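Thioredoxin-like protein (Parabacteroides distasonis, PDB 4FO5) is of uncharacterised function but has a thioredoxin-like fold, belongs to the AhpC/TSA family and may be an oxidoreductase. Local coordinates at residues 35-40 and 116-121; 41-46 and 72-77; 50-55 and 85-90. All coordinates share one frame; numbering follows the deposited sequence.

From the N terminus, strand 34-40 supplies the first half of contact 1, and its antiparallel mate, strand 117-120, arrives only much later; the long loop closed by that pairing holds contacts 2 and 3 entire. Contact 2 joins the turn leaving strand 34-40 to the loop that follows strand 66-72, so it closes a loop that holds helix 45-58 and strand 66-72. Contact 3 begins on helix 45-58, inside that span, and ends beyond it at the end of helix 77-87; contacts 2 and 3 therefore cross along the chain. Trp40 O and Met73 N, probably hydrogen-bonded, join contacts 1 and 2, while Asn38 and Leu54 bring the central sheet against the helix used in contact 3.

Contact 1: 35-40 and 116-121; sequences TLLNFW and KNFLIN
Thr35 to Asn38 pair in antiparallel register with Ile120 to Asn117, the short strand axes approaching to 4.6 Å with 167° between their directions. Thr35 and Ile120 exchange two backbone bonds, as do Leu37 and Phe118, and Phe39 N adds one to Lys116 O at 3.0 Å. In the non-hydrogen-bonded pairs between them, Leu36 faces Leu119 and Asn38 faces Asn117.

One face carries Leu37, Phe118 and Ile120. Leu37 lies alongside Phe118, its CD2 4.1 Å from CD1 of the ring, while its CB meets Ile120 CD1 at 3.8 Å. Ile120 holds CG1 anti to its carbonyl carbon (chi1 -55°), and from there CD1 reaches Leu37. The Phe39 ring brings CE2 to 4.0 Å from CE1 of Phe118, and Tyr109 meets both rings.

On the other face the amide planes of Asn38 and Asn117 are turned 57° apart. Asn38 OD1 sits 3.1 Å from Asn117 CB, and a water that donates to this oxygen also accepts from Asn117 ND2. Asn117 OD1 takes Val131 N, so both ends of that amide are engaged. Helix 45-58 covers this side through Leu54.

Strand 34-40 runs parallel to 66-72 on one side and antiparallel to 117-120 on the other, in the order 94-96, 66-72, 34-40, 117-120, 126-129, the arrangement expected of a thioredoxin-type sheet.

Contact 2: 41-46 and 72-77; sequences AAYDAE and SMDEKE
Asp74 reaches across to the turn at Ala41-Asp44 and takes the backbone N of Ala42 on its OD2, at 2.8 Å and almost straight (176° at the hydrogen). The syn lone pair of OD2 receives this bond. On the anti side the same oxygen of Asp74 accepts from Ser72 OG at 2.9 Å, somewhat out of the carboxylate plane. Two donors thus grip one oxygen, one from each segment. With chi1 at -64°, CG stands anti to the carbonyl carbon of Asp74, which turns the carboxylate toward the turn and sets OD1 3.5 Å from Ala42 CB.

Tyr43 has its CG wedged between backbone N and carbonyl carbon (chi1 66°), a rotamer that folds the ring back over the turn. Ala41 CB lies 3.4 Å above one face of the Tyr43 ring, offset toward the rim. The ring and the Asp74 carboxylate stand nearly perpendicular as they slide past each other, Tyr43 CD2 coming to 3.6 Å from Asp74 OD1, while Met73 O approaches the ring edge.

The turn is a type I beta turn, closed by Asp44 N to Ala41 O at 2.9 Å, and Asp44 then caps helix 45-58. With an alanine at Asp74, Ala42 N and Ser72 OG would probably lose their shared acceptor and the turn could shift against the loop.

The sequence suggests that Asp44 and Ser47 occupy the places of the two CXXC cysteines of thioredoxins. If so, the Asp74 carboxylate fastens the start of the loop that corresponds to the redox site, here without its thiols.

Contact 3: 50-55 and 85-90; sequences RNVQLA and KIDKLD
Asp87, in the last turn of helix 77-87, meets Val52 first: its CB lies 3.7 Å from Val52 CG2, the two side chains crossing at about a right angle. The Asp87 carboxylate runs on past this methyl, and its OD2 forms a salt bridge with Arg48. A water donates to Asp87 OD2 at 2.8 Å and accepts from Asn51 ND2 at 3.0 Å, giving the helices a polar link beside the apolar one.

Lys88 then ends the helix in a Schellman motif: its phi is positive (57°), and its N reaches back to Lys85 O. Helices 45-58 and 77-87 belong to successive beta-alpha-beta crossovers of the thioredoxin-type fold and flank the same face of the sheet, so the chain leaving this motif runs beside its neighbour helix.

Leu89 follows, aimed at helix 45-58. Its CG is anti to the carbonyl carbon (chi1 -59°), and the branched end divides its contacts between two sites. Leu89 CD2 settles 3.8 Å from Ala55 CB and equally near Val52 CA, whereas CD1 comes to 3.3 Å from Asn51 ND2. That amide is held by Ser70 OG at OD1 and by Gln94 OE1 at ND2.

Contact 1: 35-40 and 116-121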
# COMPACT_ATOMS: atom_id res chain seq x y z
N THR A 35 5.87 -6.40 -1.53
CA THR A 35 4.71 -5.76 -0.91
C THR A 35 4.28 -4.54 -1.76
O THR A 35 5.11 -3.69 -2.10
CB THR A 35 4.96 -5.33 0.56
OG1 THR A 35 5.49 -6.43 1.29
CG2 THR A 35 3.69 -4.88 1.28
N LEU A 36 3.00 -4.47 -2.04
CA LEU A 36 2.38 -3.32 -2.66
C LEU A 36 1.75 -2.53 -1.50
O LEU A 36 0.72 -2.94 -0.94
CB LEU A 36 1.35 -3.69 -3.75
CG LEU A 36 0.64 -2.47 -4.38
CD1 LEU A 36 1.63 -1.58 -5.13
CD2 LEU A 36 -0.46 -2.90 -5.28
N LEU A 37 2.42 -1.43 -1.12
CA LEU A 37 1.95 -0.52 -0.09
C LEU A 37 1.13 0.56 -0.75
O LEU A 37 1.67 1.27 -1.58
CB LEU A 37 3.14 0.08 0.68
CG LEU A 37 2.80 1.12 1.73
CD1 LEU A 37 2.00 0.49 2.87
CD2 LEU A 37 4.06 1.71 2.28
N ASN A 38 -0.16 0.67 -0.43
CA ASN A 38 -1.00 1.67 -1.05
C ASN A 38 -1.76 2.52 -0.01
O ASN A 38 -2.30 1.99 0.94
CB ASN A 38 -1.97 1.01 -2.01
CG ASN A 38 -2.78 2.00 -2.77
OD1 ASN A 38 -2.24 2.80 -3.53
ND2 ASN A 38 -4.09 1.96 -2.60
N PHE A 39 -1.75 3.84 -0.19
CA PHE A 39 -2.46 4.79 0.67
C PHE A 39 -3.62 5.34 -0.09
O PHE A 39 -3.48 5.72 -1.25
CB PHE A 39 -1.53 5.92 1.14
CG PHE A 39 -0.41 5.42 2.02
CD1 PHE A 39 -0.61 5.20 3.37
CD2 PHE A 39 0.83 5.09 1.47
CE1 PHE A 39 0.42 4.73 4.19
CE2 PHE A 39 1.87 4.64 2.29
CZ PHE A 39 1.66 4.45 3.63
N TRP A 40 -4.77 5.39 0.57
CA TRP A 40 -6.00 5.91 -0.01
C TRP A 40 -6.93 6.39 1.11
O TRP A 40 -6.65 6.18 2.28
CB TRP A 40 -6.70 4.81 -0.86
CG TRP A 40 -7.25 3.69 -0.03
CD1 TRP A 40 -6.53 2.71 0.60
CD2 TRP A 40 -8.62 3.49 0.35
NE1 TRP A 40 -7.37 1.89 1.31
CE2 TRP A 40 -8.66 2.35 1.19
CE3 TRP A 40 -9.81 4.16 0.06
CZ2 TRP A 40 -9.85 1.87 1.75
CZ3 TRP A 40 -11.00 3.68 0.62
CH2 TRP A 40 -11.01 2.54 1.44
N LYS A 116 -0.35 7.84 -2.58
CA LYS A 116 0.65 7.18 -3.39
C LYS A 116 0.70 5.69 -3.06
O LYS A 116 0.14 5.27 -2.05
CB LYS A 116 1.99 7.87 -3.01
CG LYS A 116 3.19 7.69 -3.93
CD LYS A 116 4.24 8.78 -3.69
CE LYS A 116 5.53 8.56 -4.44
NZ LYS A 116 6.62 9.45 -3.93
N ASN A 117 1.35 4.90 -3.92
CA ASN A 117 1.61 3.49 -3.70
C ASN A 117 3.11 3.24 -3.92
O ASN A 117 3.80 4.03 -4.57
CB ASN A 117 0.73 2.56 -4.54
CG ASN A 117 1.08 2.40 -6.00
OD1 ASN A 117 2.25 2.26 -6.41
ND2 ASN A 117 0.05 2.26 -6.81
N PHE A 118 3.60 2.16 -3.34
CA PHE A 118 5.01 1.79 -3.41
C PHE A 118 5.13 0.29 -3.54
O PHE A 118 4.49 -0.45 -2.81
CB PHE A 118 5.77 2.25 -2.13
CG PHE A 118 5.63 3.71 -1.79
CD1 PHE A 118 4.56 4.16 -1.00
CD2 PHE A 118 6.52 4.64 -2.28
CE1 PHE A 118 4.40 5.51 -0.73
CE2 PHE A 118 6.38 6.00 -1.96
CZ PHE A 118 5.34 6.42 -1.17
N LEU A 119 5.94 -0.16 -4.49
CA LEU A 119 6.29 -1.56 -4.62
C LEU A 119 7.60 -1.75 -3.84
O LEU A 119 8.62 -1.14 -4.16
CB LEU A 119 6.40 -1.98 -6.10
CG LEU A 119 6.68 -3.47 -6.35
CD1 LEU A 119 5.55 -4.35 -5.77
CD2 LEU A 119 6.82 -3.73 -7.83
N ILE A 120 7.53 -2.51 -2.75
CA ILE A 120 8.63 -2.78 -1.84
C ILE A 120 9.09 -4.23 -2.01
O ILE A 120 8.26 -5.15 -1.96
CB ILE A 120 8.17 -2.45 -0.37
CG1 ILE A 120 7.62 -0.98 -0.25
CG2 ILE A 120 9.29 -2.73 0.63
CD1 ILE A 120 6.81 -0.63 1.06
N ASN A 121 10.42 -4.45 -2.17
CA ASN A 121 10.97 -5.79 -2.35
C ASN A 121 11.11 -6.51 -0.98
O ASN A 121 10.73 -5.94 0.04
CB ASN A 121 12.29 -5.77 -3.15
CG ASN A 121 13.52 -5.20 -2.45
OD1 ASN A 121 13.53 -4.89 -1.26
ND2 ASN A 121 14.58 -5.04 -3.20
O HOH W 1 8.08 -6.64 1.00
O HOH W 2 -2.37 4.15 -5.86

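Contact 2: 41-46 and 72-77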
# COMPACT_ATOMS: atom_id res chain seq x y z
N ALA A 41 -8.04 7.02 0.73
CA ALA A 41 -9.10 7.46 1.64
C ALA A 41 -10.38 7.60 0.84
O ALA A 41 -10.32 7.98 -0.33
CB ALA A 41 -8.74 8.78 2.30
N ALA A 42 -11.53 7.27 1.46
CA ALA A 42 -12.84 7.39 0.82
C ALA A 42 -13.10 8.84 0.34
O ALA A 42 -13.74 9.02 -0.69
CB ALA A 42 -13.94 6.96 1.79
N TYR A 43 -12.53 9.86 1.04
CA TYR A 43 -12.65 11.28 0.68
C TYR A 43 -11.81 11.66 -0.58
O TYR A 43 -11.92 12.78 -1.05
CB TYR A 43 -12.32 12.21 1.87
CG TYR A 43 -10.88 12.19 2.35
CD1 TYR A 43 -9.88 12.84 1.63
CD2 TYR A 43 -10.55 11.65 3.59
CE1 TYR A 43 -8.57 12.89 2.10
CE2 TYR A 43 -9.24 11.70 4.07
CZ TYR A 43 -8.25 12.31 3.32
OH TYR A 43 -6.95 12.34 3.78
N ASP A 44 -10.95 10.75 -1.08
CA ASP A 44 -10.18 11.00 -2.31
C ASP A 44 -10.62 9.95 -3.31
O ASP A 44 -10.20 8.79 -3.25
CB ASP A 44 -8.66 10.98 -2.06
CG ASP A 44 -7.83 11.41 -3.26
OD1 ASP A 44 -7.73 10.63 -4.23
OD2 ASP A 44 -7.24 12.51 -3.21
N ALA A 45 -11.56 10.35 -4.17
CA ALA A 45 -12.22 9.51 -5.17
C ALA A 45 -11.23 8.73 -6.01
O ALA A 45 -11.40 7.52 -6.18
CB ALA A 45 -13.12 10.37 -6.06
N GLU A 46 -10.17 9.40 -6.49
CA GLU A 46 -9.12 8.82 -7.33
C GLU A 46 -8.35 7.71 -6.59
O GLU A 46 -8.13 6.65 -7.18
CB GLU A 46 -8.15 9.90 -7.82
CG GLU A 46 -8.79 10.96 -8.73
CD GLU A 46 -9.57 12.10 -8.08
OE1 GLU A 46 -9.67 12.12 -6.83
OE2 GLU A 46 -10.10 12.95 -8.83
N SER A 72 -6.12 2.80 4.63
CA SER A 72 -7.08 3.90 4.55
C SER A 72 -6.71 4.95 5.57
O SER A 72 -6.42 4.62 6.73
CB SER A 72 -8.50 3.39 4.80
OG SER A 72 -9.37 4.44 5.18
N MSE A 73 -6.75 6.22 5.13
CA MSE A 73 -6.42 7.38 5.96
C MSE A 73 -7.69 8.14 6.40
O MSE A 73 -7.60 9.26 6.92
CB MSE A 73 -5.43 8.31 5.24
CG MSE A 73 -4.08 7.65 4.99
SE MSE A 73 -3.19 7.33 6.70
CE MSE A 73 -2.09 6.06 6.22
N ASP A 74 -8.87 7.50 6.26
CA ASP A 74 -10.14 8.06 6.74
C ASP A 74 -10.12 8.03 8.26
O ASP A 74 -9.69 7.02 8.82
CB ASP A 74 -11.34 7.28 6.19
CG ASP A 74 -11.51 7.33 4.69
OD1 ASP A 74 -11.88 8.40 4.16
OD2 ASP A 74 -11.31 6.28 4.03
N GLU A 75 -10.51 9.13 8.93
CA GLU A 75 -10.51 9.21 10.39
C GLU A 75 -11.49 8.21 11.05
O GLU A 75 -11.13 7.58 12.05
CB GLU A 75 -10.83 10.64 10.86
N LYS A 76 -12.70 8.04 10.48
CA LYS A 76 -13.72 7.14 11.03
C LYS A 76 -13.56 5.71 10.53
O LYS A 76 -13.45 5.48 9.33
CB LYS A 76 -15.13 7.66 10.73
CG LYS A 76 -16.06 7.66 11.93
CD LYS A 76 -17.37 8.35 11.60
N GLU A 77 -13.58 4.75 11.47
CA GLU A 77 -13.48 3.31 11.22
C GLU A 77 -14.71 2.80 10.46
O GLU A 77 -14.58 1.89 9.64
CB GLU A 77 -13.33 2.55 12.55
CG GLU A 77 -12.87 1.10 12.41
CD GLU A 77 -13.61 0.14 13.31
OE1 GLU A 77 -14.70 -0.33 12.92
OE2 GLU A 77 -13.10 -0.16 14.41

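Contact 3: 50-55 and 85-90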
# COMPACT_ATOMS: atom_id res chain seq x y z
N ARG A 50 -8.20 3.68 -7.57
CA ARG A 50 -6.90 3.00 -7.77
C ARG A 50 -6.77 1.81 -6.84
O ARG A 50 -6.23 0.76 -7.23
CB ARG A 50 -5.72 3.94 -7.52
CG ARG A 50 -5.53 5.02 -8.58
CD ARG A 50 -4.17 5.70 -8.45
NE ARG A 50 -3.92 6.30 -7.13
CZ ARG A 50 -4.33 7.51 -6.76
NH1 ARG A 50 -5.04 8.27 -7.60
NH2 ARG A 50 -4.06 7.97 -5.54
N ASN A 51 -7.29 1.95 -5.61
CA ASN A 51 -7.26 0.90 -4.61
C ASN A 51 -7.98 -0.38 -5.10
O ASN A 51 -7.42 -1.47 -5.00
CB ASN A 51 -7.88 1.38 -3.31
CG ASN A 51 -7.61 0.43 -2.18
OD1 ASN A 51 -6.52 -0.12 -2.07
ND2 ASN A 51 -8.60 0.19 -1.34
N VAL A 52 -9.18 -0.22 -5.68
CA VAL A 52 -9.98 -1.32 -6.22
C VAL A 52 -9.23 -1.98 -7.36
O VAL A 52 -9.17 -3.21 -7.42
CB VAL A 52 -11.39 -0.82 -6.67
CG1 VAL A 52 -12.15 -1.88 -7.46
CG2 VAL A 52 -12.21 -0.35 -5.47
N GLN A 53 -8.66 -1.18 -8.27
CA GLN A 53 -7.97 -1.72 -9.43
C GLN A 53 -6.71 -2.46 -9.02
O GLN A 53 -6.49 -3.57 -9.50
CB GLN A 53 -7.68 -0.64 -10.47
CG GLN A 53 -8.96 -0.04 -11.09
CD GLN A 53 -9.95 -1.05 -11.66
OE1 GLN A 53 -9.59 -1.93 -12.46
NE2 GLN A 53 -11.24 -0.91 -11.31
N LEU A 54 -5.94 -1.90 -8.08
CA LEU A 54 -4.74 -2.58 -7.58
C LEU A 54 -5.08 -3.89 -6.83
O LEU A 54 -4.47 -4.91 -7.12
CB LEU A 54 -3.90 -1.66 -6.67
CG LEU A 54 -3.22 -0.47 -7.36
CD1 LEU A 54 -2.78 0.57 -6.34
CD2 LEU A 54 -2.05 -0.91 -8.25
N ALA A 55 -6.05 -3.86 -5.88
CA ALA A 55 -6.44 -5.06 -5.12
C ALA A 55 -6.89 -6.19 -6.07
O ALA A 55 -6.48 -7.33 -5.87
CB ALA A 55 -7.54 -4.74 -4.12
N LYS A 85 -16.48 -2.75 2.21
CA LYS A 85 -17.63 -3.62 1.96
C LYS A 85 -18.25 -3.27 0.59
O LYS A 85 -18.40 -4.16 -0.24
CB LYS A 85 -18.66 -3.49 3.11
CG LYS A 85 -19.84 -4.46 3.02
N ILE A 86 -18.52 -1.97 0.33
CA ILE A 86 -19.08 -1.50 -0.96
C ILE A 86 -18.16 -1.85 -2.15
O ILE A 86 -18.65 -2.29 -3.20
CB ILE A 86 -19.38 0.03 -0.91
CG1 ILE A 86 -20.63 0.32 -0.05
CG2 ILE A 86 -19.56 0.63 -2.33
CD1 ILE A 86 -20.66 1.72 0.61
N ASP A 87 -16.84 -1.67 -1.98
CA ASP A 87 -15.84 -1.89 -3.02
C ASP A 87 -15.49 -3.38 -3.19
O ASP A 87 -14.80 -3.74 -4.14
CB ASP A 87 -14.59 -1.04 -2.74
CG ASP A 87 -14.84 0.47 -2.89
OD1 ASP A 87 -15.89 0.86 -3.45
OD2 ASP A 87 -13.98 1.26 -2.43
N LYS A 88 -15.99 -4.24 -2.28
CA LYS A 88 -15.85 -5.71 -2.27
C LYS A 88 -14.38 -6.14 -2.29
O LYS A 88 -14.00 -7.07 -3.00
CB LYS A 88 -16.61 -6.37 -3.46
CG LYS A 88 -18.07 -5.94 -3.66
CD LYS A 88 -18.68 -6.57 -4.92
CE LYS A 88 -19.17 -7.99 -4.73
NZ LYS A 88 -19.69 -8.58 -5.99
N LEU A 89 -13.56 -5.48 -1.49
CA LEU A 89 -12.13 -5.79 -1.45
C LEU A 89 -11.79 -6.86 -0.42
O LEU A 89 -12.46 -6.94 0.61
CB LEU A 89 -11.34 -4.51 -1.15
CG LEU A 89 -11.58 -3.40 -2.19
CD1 LEU A 89 -10.90 -2.12 -1.79
CD2 LEU A 89 -11.15 -3.84 -3.59
N ASP A 90 -10.73 -7.65 -0.69
CA ASP A 90 -10.19 -8.68 0.19
C ASP A 90 -9.85 -8.02 1.52
O ASP A 90 -8.97 -7.18 1.57
CB ASP A 90 -8.93 -9.32 -0.47
CG ASP A 90 -8.28 -10.50 0.24
OD1 ASP A 90 -8.61 -10.75 1.43
OD2 ASP A 90 -7.41 -11.16 -0.37
O HOH W 3 -11.22 1.28 -2.28